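Hypothetical glycoside hydrolase (Parabacteroides distasonis, PDB 3TAW) is of unknown function but belongs to a family of glycoside-hydrolase-related proteins built as five-bladed beta-propellers. Local coordinates at residues 41-46 with 68-73; 142-147 with 171-176; 161-166 with 219-224. All blocks are in the same frame, centred on the assembly; numbering follows the deposited sequence. Where two conformers were deposited one is given.

Overall arrangement
Interactions 2 and 3 are neighbours, their centres about 10 Å apart, and both join the four-stranded sheet of 117-161 to what follows it: interaction 2 through the loop ahead of strand 179-186, interaction 3 through strand 220-221 at the edge of the next sheet. Their segments alternate along the chain, and they meet directly where Leu145 O lies 2.7 Å from Ala162 N, a probable hydrogen bond. Two 1,2-ethanediol molecules, probably from the crystallisation liquor, touch both. Interaction 1 comes earlier in the chain, at the end of strand 61-69 in another sheet; its centre is about 24 Å from that of interaction 2 and about 32 Å from that of interaction 3.

Interaction 1. Residues 41-46 with 68-73; sequences DSVAWE and AEDNSA
Trp45 lays the benzo corner of its indole against Ala68, with CZ3 3.6 Å from the Ala68 CB. Its CB starts off away from the strand end it will touch; with CG lodged between the backbone N and the carbonyl carbon (chi1 65°), the ring swings back to Ala68, while NE1 hydrogen-bonds to the carbonyl of Thr98. Glu46 packs against both: its CB is 3.8 Å from the Ala68 CB, and its CG sits 3.9 Å above the Trp45 ring plane, over the centre. From there the extended chain carries the buried carboxylate to Arg96 and Tyr66 through OE1 and to Thr32 through OE2, so both oxygens are satisfied.

In the fold, this is where the connection from the small two-stranded hairpin 33-44 meets the outgoing end of strand 61-69, an inner strand of an antiparallel four-stranded propeller blade. The two backbones make no direct hydrogen bond with each other here. Ala44 is the centre of an inverse gamma turn, and its carbonyl is linked to the other segment through a water, which donates to Ala44 O at 2.9 Å and accepts from Asn71 N at 2.8 Å.

Beside that water, Val43 and Asp70 meet at a slant, Val43 CG1 lying 3.7 Å from Asp70 OD2, the oxygen that is salt-bridged to Arg82. The other carboxylate oxygen closes an Asx turn: Ser72 N reaches Asp70 OD1 at 3.2 Å from 57° above the carboxylate plane. Ser72 OG donates to the same Asp70 OD1 at 2.6 Å, on its syn side and from the same face. Thr80 N is a further donor to Asp70 OD1.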
# COMPACT_ATOMS: atom_id res chain seq x y z
N ASP A 41 -18.00 22.00 3.27
CA ASP A 41 -17.28 23.13 2.71
C ASP A 41 -16.56 22.70 1.45
O ASP A 41 -16.11 21.55 1.35
CB ASP A 41 -16.26 23.66 3.73
CG ASP A 41 -15.66 24.99 3.32
OD1 ASP A 41 -16.38 25.80 2.71
OD2 ASP A 41 -14.47 25.24 3.66
N SER A 42 -16.39 23.61 0.50
CA SER A 42 -15.54 23.31 -0.64
C SER A 42 -14.06 23.35 -0.22
O SER A 42 -13.60 24.36 0.38
CB SER A 42 -15.78 24.27 -1.79
OG SER A 42 -14.88 24.02 -2.85
N VAL A 43 -13.35 22.27 -0.52
CA VAL A 43 -11.98 22.07 -0.08
C VAL A 43 -11.07 21.76 -1.26
O VAL A 43 -11.46 21.06 -2.20
CB VAL A 43 -11.99 20.86 0.92
CG1 VAL A 43 -10.60 20.31 1.15
CG2 VAL A 43 -12.72 21.24 2.21
N ALA A 44 -9.84 22.29 -1.20
CA ALA A 44 -8.81 21.95 -2.19
C ALA A 44 -8.13 20.64 -1.75
O ALA A 44 -7.11 20.63 -1.03
CB ALA A 44 -7.81 23.07 -2.36
N TRP A 45 -8.73 19.55 -2.18
CA TRP A 45 -8.49 18.23 -1.62
C TRP A 45 -7.18 17.59 -2.04
O TRP A 45 -6.77 16.60 -1.44
CB TRP A 45 -9.66 17.30 -1.96
CG TRP A 45 -9.83 17.01 -3.41
CD1 TRP A 45 -10.55 17.74 -4.32
CD2 TRP A 45 -9.33 15.87 -4.11
NE1 TRP A 45 -10.49 17.15 -5.56
CE2 TRP A 45 -9.75 16.00 -5.46
CE3 TRP A 45 -8.56 14.76 -3.74
CZ2 TRP A 45 -9.43 15.04 -6.44
CZ3 TRP A 45 -8.25 13.82 -4.70
CH2 TRP A 45 -8.68 13.96 -6.04
N GLU A 46 -6.51 18.15 -3.05
CA GLU A 46 -5.24 17.58 -3.52
C GLU A 46 -4.18 18.65 -3.72
O GLU A 46 -3.21 18.48 -4.48
CB GLU A 46 -5.46 16.75 -4.79
CG GLU A 46 -6.14 17.46 -5.93
CD GLU A 46 -6.28 16.60 -7.17
OE1 GLU A 46 -5.76 15.45 -7.15
OE2 GLU A 46 -6.91 17.07 -8.15
N ALA A 68 -4.31 11.72 -1.51
CA ALA A 68 -4.22 13.16 -1.73
C ALA A 68 -4.41 13.86 -0.39
O ALA A 68 -5.30 13.51 0.37
CB ALA A 68 -5.29 13.63 -2.71
N GLU A 69 -3.57 14.85 -0.12
CA GLU A 69 -3.69 15.63 1.09
C GLU A 69 -3.98 17.09 0.77
O GLU A 69 -3.39 17.67 -0.14
CB GLU A 69 -2.42 15.53 1.92
CG GLU A 69 -2.31 14.23 2.72
CD GLU A 69 -1.09 14.20 3.63
OE1 GLU A 69 -0.08 14.86 3.28
OE2 GLU A 69 -1.15 13.53 4.70
N ASP A 70 -4.91 17.65 1.53
CA ASP A 70 -5.14 19.09 1.49
C ASP A 70 -4.10 19.85 2.33
O ASP A 70 -3.19 19.25 2.92
CB ASP A 70 -6.58 19.41 1.87
CG ASP A 70 -6.96 19.00 3.28
OD1 ASP A 70 -6.09 18.96 4.19
OD2 ASP A 70 -8.16 18.79 3.50
N ASN A 71 -4.20 21.18 2.33
CA ASN A 71 -3.27 22.03 3.09
C ASN A 71 -3.91 22.55 4.38
O ASN A 71 -3.61 23.66 4.83
CB ASN A 71 -2.80 23.19 2.19
CG ASN A 71 -1.34 23.57 2.42
OD1 ASN A 71 -0.48 22.72 2.64
ND2 ASN A 71 -1.05 24.87 2.37
N SER A 72 -4.78 21.75 5.01
CA SER A 72 -5.51 22.23 6.20
C SER A 72 -4.58 22.38 7.42
O SER A 72 -4.90 23.10 8.37
CB SER A 72 -6.73 21.34 6.51
OG SER A 72 -6.39 19.97 6.61
N ALA A 73 -3.42 21.71 7.37
CA ALA A 73 -2.34 21.91 8.34
C ALA A 73 -1.00 21.49 7.72
O ALA A 73 -0.96 20.88 6.64
CB ALA A 73 -2.61 21.12 9.63
O HOH W 1 -5.94 22.60 0.67

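Interaction 2. Residues 142-147 with 171-176; sequences VPRLAV and FKDEAT. With EDO (1,2-ethanediol), chain K; EDO (1,2-ethanediol), chain L.
Thr176 is gripped twice by strand 143-150, and with Leu145 it makes the tight, buried half of the contact. Its N donates to Pro143 O at 2.9 Å, from above the carbonyl plane. Its hydroxyl, set between backbone N and carbonyl carbon (chi1 62°), accepts an almost straight bond (175°) from Leu145 N, with Thr176 OG1 2.9 Å away. At the outer margin of this half, the Pro143 ring rests on Ala175, CD to CB 3.7 Å.

Toward solvent the packing gives way to charge. Arg144 runs extended to the beta turn 171-174, where its NE meets Lys172 O at 2.8 Å within the guanidinium plane. One step on, Arg144 NH2 salt-bridges Asp173 OD1 at 2.8 Å on the anti side, guanidinium and carboxylate planes 79° apart. The syn side of Asp173 OD2 takes Lys172 NZ at 3.0 Å. Val142 CB and C1 of the chain L ethanediol lie over opposite guanidinium faces, each toward the rim.

The chain K ethanediol bridges the halves: its O1 accepts from Thr176 OG1 at 2.6 Å and donates to Glu174 O. With a basic group on each oxygen, the Asp173 carboxylate probably stays ionised, tying the turn electrostatically to the start of strand 143-150, an inner strand of its blade.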
# COMPACT_ATOMS: atom_id res chain seq x y z
N VAL A 142 -5.89 7.16 16.80
CA VAL A 142 -5.40 5.82 16.48
C VAL A 142 -5.59 5.56 14.98
O VAL A 142 -6.70 5.77 14.47
CB VAL A 142 -6.19 4.72 17.25
CG1 VAL A 142 -5.57 3.36 16.98
CG2 VAL A 142 -6.23 5.00 18.79
N PRO A 143 -4.52 5.13 14.27
CA PRO A 143 -4.71 4.69 12.90
C PRO A 143 -5.23 3.26 12.89
O PRO A 143 -4.75 2.41 13.64
CB PRO A 143 -3.31 4.78 12.30
CG PRO A 143 -2.40 4.55 13.47
CD PRO A 143 -3.11 5.04 14.68
N ARG A 144 -6.24 3.01 12.07
CA ARG A 144 -6.86 1.69 12.03
C ARG A 144 -6.97 1.19 10.60
O ARG A 144 -7.46 1.89 9.72
CB ARG A 144 -8.23 1.67 12.67
CG ARG A 144 -8.25 2.06 14.17
CD ARG A 144 -9.66 1.92 14.72
NE ARG A 144 -9.72 2.09 16.17
CZ ARG A 144 -9.83 3.25 16.81
NH1 ARG A 144 -9.88 4.39 16.14
NH2 ARG A 144 -9.86 3.27 18.14
N LEU A 145 -6.51 -0.03 10.40
CA LEU A 145 -6.68 -0.70 9.11
C LEU A 145 -8.16 -1.02 8.93
O LEU A 145 -8.76 -1.68 9.78
CB LEU A 145 -5.85 -1.98 9.11
CG LEU A 145 -5.73 -2.78 7.84
CD1 LEU A 145 -5.03 -1.96 6.70
CD2 LEU A 145 -4.97 -4.07 8.17
N ALA A 146 -8.73 -0.62 7.80
CA ALA A 146 -10.15 -0.83 7.55
C ALA A 146 -10.36 -1.33 6.12
O ALA A 146 -9.47 -1.28 5.28
CB ALA A 146 -10.94 0.49 7.82
N VAL A 147 -11.56 -1.84 5.88
CA VAL A 147 -11.92 -2.49 4.63
C VAL A 147 -13.12 -1.84 3.96
O VAL A 147 -14.11 -1.51 4.63
CB VAL A 147 -12.26 -3.98 4.87
CG1 VAL A 147 -12.51 -4.71 3.54
CG2 VAL A 147 -11.13 -4.69 5.68
N PHE A 171 -7.72 -6.21 19.37
CA PHE A 171 -6.87 -5.27 18.65
C PHE A 171 -7.61 -4.08 18.05
O PHE A 171 -7.02 -3.33 17.29
CB PHE A 171 -6.12 -6.02 17.56
CG PHE A 171 -5.25 -7.10 18.10
CD1 PHE A 171 -4.03 -6.79 18.69
CD2 PHE A 171 -5.65 -8.43 18.06
CE1 PHE A 171 -3.21 -7.78 19.23
CE2 PHE A 171 -4.85 -9.43 18.58
CZ PHE A 171 -3.62 -9.10 19.18
N LYS A 172 -8.89 -3.90 18.42
CA LYS A 172 -9.73 -2.88 17.77
C LYS A 172 -9.24 -1.44 18.00
O LYS A 172 -9.55 -0.55 17.21
CB LYS A 172 -11.20 -3.03 18.20
CG LYS A 172 -11.52 -2.46 19.56
CD LYS A 172 -12.95 -2.82 20.00
CE LYS A 172 -13.31 -2.13 21.29
NZ LYS A 172 -13.33 -0.64 21.13
N ASP A 173 -8.45 -1.22 19.05
CA ASP A 173 -7.93 0.10 19.37
C ASP A 173 -6.40 0.17 19.26
O ASP A 173 -5.78 1.12 19.71
CB ASP A 173 -8.41 0.51 20.77
CG ASP A 173 -9.93 0.65 20.84
OD1 ASP A 173 -10.52 1.29 19.94
OD2 ASP A 173 -10.55 0.15 21.81
N GLU A 174 -5.80 -0.83 18.63
CA GLU A 174 -4.38 -0.83 18.36
C GLU A 174 -4.12 -0.08 17.08
O GLU A 174 -4.99 -0.04 16.20
CB GLU A 174 -3.87 -2.27 18.23
CG GLU A 174 -3.83 -2.97 19.58
CD GLU A 174 -2.82 -2.34 20.51
OE1 GLU A 174 -1.62 -2.36 20.16
OE2 GLU A 174 -3.21 -1.81 21.57
N ALA A 175 -2.93 0.52 17.00
CA ALA A 175 -2.50 1.21 15.78
C ALA A 175 -2.15 0.19 14.71
O ALA A 175 -1.24 -0.60 14.92
CB ALA A 175 -1.29 2.09 16.07
N THR A 176 -2.88 0.19 13.58
CA THR A 176 -2.68 -0.76 12.50
C THR A 176 -2.82 -0.04 11.15
O THR A 176 -3.46 1.01 11.06
CB THR A 176 -3.68 -1.93 12.56
OG1 THR A 176 -5.02 -1.46 12.42
CG2 THR A 176 -3.55 -2.73 13.90
C1 EDO K . -7.34 -2.32 14.61
O1 EDO K . -6.62 -1.11 14.46
C2 EDO K . -8.53 -2.50 13.66
O2 EDO K . -8.24 -2.96 12.34
C1 EDO L . -13.57 1.86 16.81
O1 EDO L . -13.59 1.04 15.63
C2 EDO L . -13.28 1.02 18.05
O2 EDO L . -14.31 0.06 18.29

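Interaction 3. Residues 161-166 with 219-224; sequences PAFEKA and WDPLLD. With EDO (1,2-ethanediol), chain K; EDO (1,2-ethanediol), chain L.
Trp219 and Ala162 share the one direct hydrogen bond between these segments: Trp219 N donates to Ala162 O at 2.9 Å, in the carbonyl plane. A water adds a second polar link: it accepts from Ala166 N at 3.0 Å and lies 2.8 Å from Trp219 O, to which it can donate.

The apolar contacts centre on Phe163. With CG beside the backbone N (chi1 -49°), its ring swings toward strand 220-221 and takes Pro221 CG over one face in a CH-pi contact, 3.7 Å from the ring centroid and 16° off the normal. Ala162 CB lies over the opposite face near the rim. Trp219 O approaches the ring edge, and Phe163 CE1 packs on Trp219 CB at 3.7 Å. The indole itself leads away, touching Ala162 CB with its CD1 at 3.8 Å before running on to strand 199-203. Ala166 CB closes the other end, wedged between Trp219 O, the Pro221 ring and Asp220 OD1, the last 3.3 Å away.

The ethanediols meet the turn 161-164 at two places. Phe163 N donates to O2 of the chain K molecule at 3.0 Å, and both carboxylate oxygens of Glu164 accept from chain L.

A turn after the last strand of one propeller blade is thus sealed against the outermost strand of the next mainly by ring and methyl packing, with one direct bond and one water bridge as the polar links across it.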
# COMPACT_ATOMS: atom_id res chain seq x y z
N PRO A 161 -13.05 -1.28 10.64
CA PRO A 161 -11.73 -1.84 10.90
C PRO A 161 -11.63 -3.34 10.67
O PRO A 161 -12.55 -4.09 11.03
CB PRO A 161 -11.51 -1.52 12.39
CG PRO A 161 -12.34 -0.27 12.62
CD PRO A 161 -13.55 -0.47 11.77
N ALA A 162 -10.53 -3.76 10.05
CA ALA A 162 -10.31 -5.16 9.71
C ALA A 162 -10.27 -6.06 10.95
O ALA A 162 -10.65 -7.24 10.87
CB ALA A 162 -9.02 -5.30 8.93
N PHE A 163 -9.81 -5.51 12.07
CA PHE A 163 -9.65 -6.30 13.31
C PHE A 163 -10.65 -5.90 14.41
O PHE A 163 -10.40 -6.13 15.62
CB PHE A 163 -8.21 -6.17 13.85
CG PHE A 163 -7.13 -6.40 12.81
CD1 PHE A 163 -7.23 -7.41 11.87
CD2 PHE A 163 -5.99 -5.62 12.80
CE1 PHE A 163 -6.22 -7.62 10.94
CE2 PHE A 163 -4.97 -5.81 11.85
CZ PHE A 163 -5.09 -6.81 10.93
N GLU A 164 -11.78 -5.34 14.01
CA GLU A 164 -12.81 -4.90 14.97
C GLU A 164 -13.28 -6.07 15.81
O GLU A 164 -13.38 -5.96 17.04
CB GLU A 164 -14.00 -4.26 14.24
CG GLU A 164 -15.06 -3.62 15.18
CD GLU A 164 -14.58 -2.36 15.89
OE1 GLU A 164 -13.62 -1.71 15.42
OE2 GLU A 164 -15.19 -1.98 16.91
N LYS A 165 -13.58 -7.19 15.16
CA LYS A 165 -14.25 -8.31 15.84
C LYS A 165 -13.30 -9.34 16.49
O LYS A 165 -13.65 -9.92 17.52
CB LYS A 165 -15.19 -9.05 14.88
CG LYS A 165 -16.32 -8.19 14.33
CD LYS A 165 -17.45 -9.06 13.75
CE LYS A 165 -18.54 -8.24 13.10
NZ LYS A 165 -18.07 -7.56 11.85
N ALA A 166 -12.15 -9.57 15.86
CA ALA A 166 -11.24 -10.68 16.21
C ALA A 166 -10.92 -10.73 17.70
O ALA A 166 -10.60 -9.71 18.30
CB ALA A 166 -9.94 -10.60 15.41
N TRP A 219 -11.00 -9.86 9.76
CA TRP A 219 -9.69 -10.49 9.71
C TRP A 219 -9.22 -10.85 11.11
O TRP A 219 -9.46 -10.10 12.04
CB TRP A 219 -8.69 -9.54 9.05
CG TRP A 219 -8.99 -9.33 7.61
CD1 TRP A 219 -9.89 -8.46 7.07
CD2 TRP A 219 -8.41 -10.04 6.50
NE1 TRP A 219 -9.92 -8.59 5.70
CE2 TRP A 219 -9.01 -9.54 5.32
CE3 TRP A 219 -7.43 -11.03 6.38
CZ2 TRP A 219 -8.68 -10.01 4.05
CZ3 TRP A 219 -7.11 -11.50 5.11
CH2 TRP A 219 -7.73 -10.99 3.97
N ASP A 220 -8.56 -12.01 11.21
CA ASP A 220 -7.99 -12.51 12.46
C ASP A 220 -6.46 -12.47 12.38
O ASP A 220 -5.84 -13.24 11.63
CB ASP A 220 -8.42 -13.95 12.72
CG ASP A 220 -9.92 -14.09 12.89
OD1 ASP A 220 -10.55 -13.25 13.59
OD2 ASP A 220 -10.46 -15.09 12.37
N PRO A 221 -5.84 -11.56 13.14
CA PRO A 221 -4.37 -11.50 13.18
C PRO A 221 -3.78 -12.78 13.71
O PRO A 221 -4.34 -13.39 14.64
CB PRO A 221 -4.10 -10.35 14.14
CG PRO A 221 -5.29 -9.49 13.99
CD PRO A 221 -6.44 -10.47 13.92
N LEU A 222 -2.68 -13.22 13.12
CA LEU A 222 -1.98 -14.39 13.60
C LEU A 222 -1.30 -14.05 14.93
O LEU A 222 -0.69 -12.99 15.06
CB LEU A 222 -0.95 -14.84 12.59
CG LEU A 222 -1.43 -15.81 11.51
CD1 LEU A 222 -2.76 -15.46 10.93
CD2 LEU A 222 -0.37 -16.03 10.45
N LEU A 223 -1.39 -14.97 15.88
CA LEU A 223 -0.88 -14.74 17.23
C LEU A 223 0.18 -15.76 17.62
O LEU A 223 0.24 -16.86 17.06
CB LEU A 223 -2.02 -14.80 18.27
CG LEU A 223 -3.23 -13.90 18.05
CD1 LEU A 223 -4.28 -14.13 19.18
CD2 LEU A 223 -2.81 -12.42 17.97
N ASP A 224 1.00 -15.38 18.59
CA ASP A 224 1.96 -16.30 19.20
C ASP A 224 1.30 -16.99 20.39
O ASP A 224 0.10 -16.83 20.62
CB ASP A 224 3.26 -15.55 19.59
CG ASP A 224 3.08 -14.56 20.74
OD1 ASP A 224 2.09 -14.62 21.50
OD2 ASP A 224 3.98 -13.70 20.90
C1 EDO K . -7.34 -2.32 14.61
O1 EDO K . -6.62 -1.11 14.46
C2 EDO K . -8.53 -2.50 13.66
O2 EDO K . -8.24 -2.96 12.34
C1 EDO L . -13.57 1.86 16.81
O1 EDO L . -13.59 1.04 15.63
C2 EDO L . -13.28 1.02 18.05
O2 EDO L . -14.31 0.06 18.29
O HOH W 2 -11.94 -9.08 12.93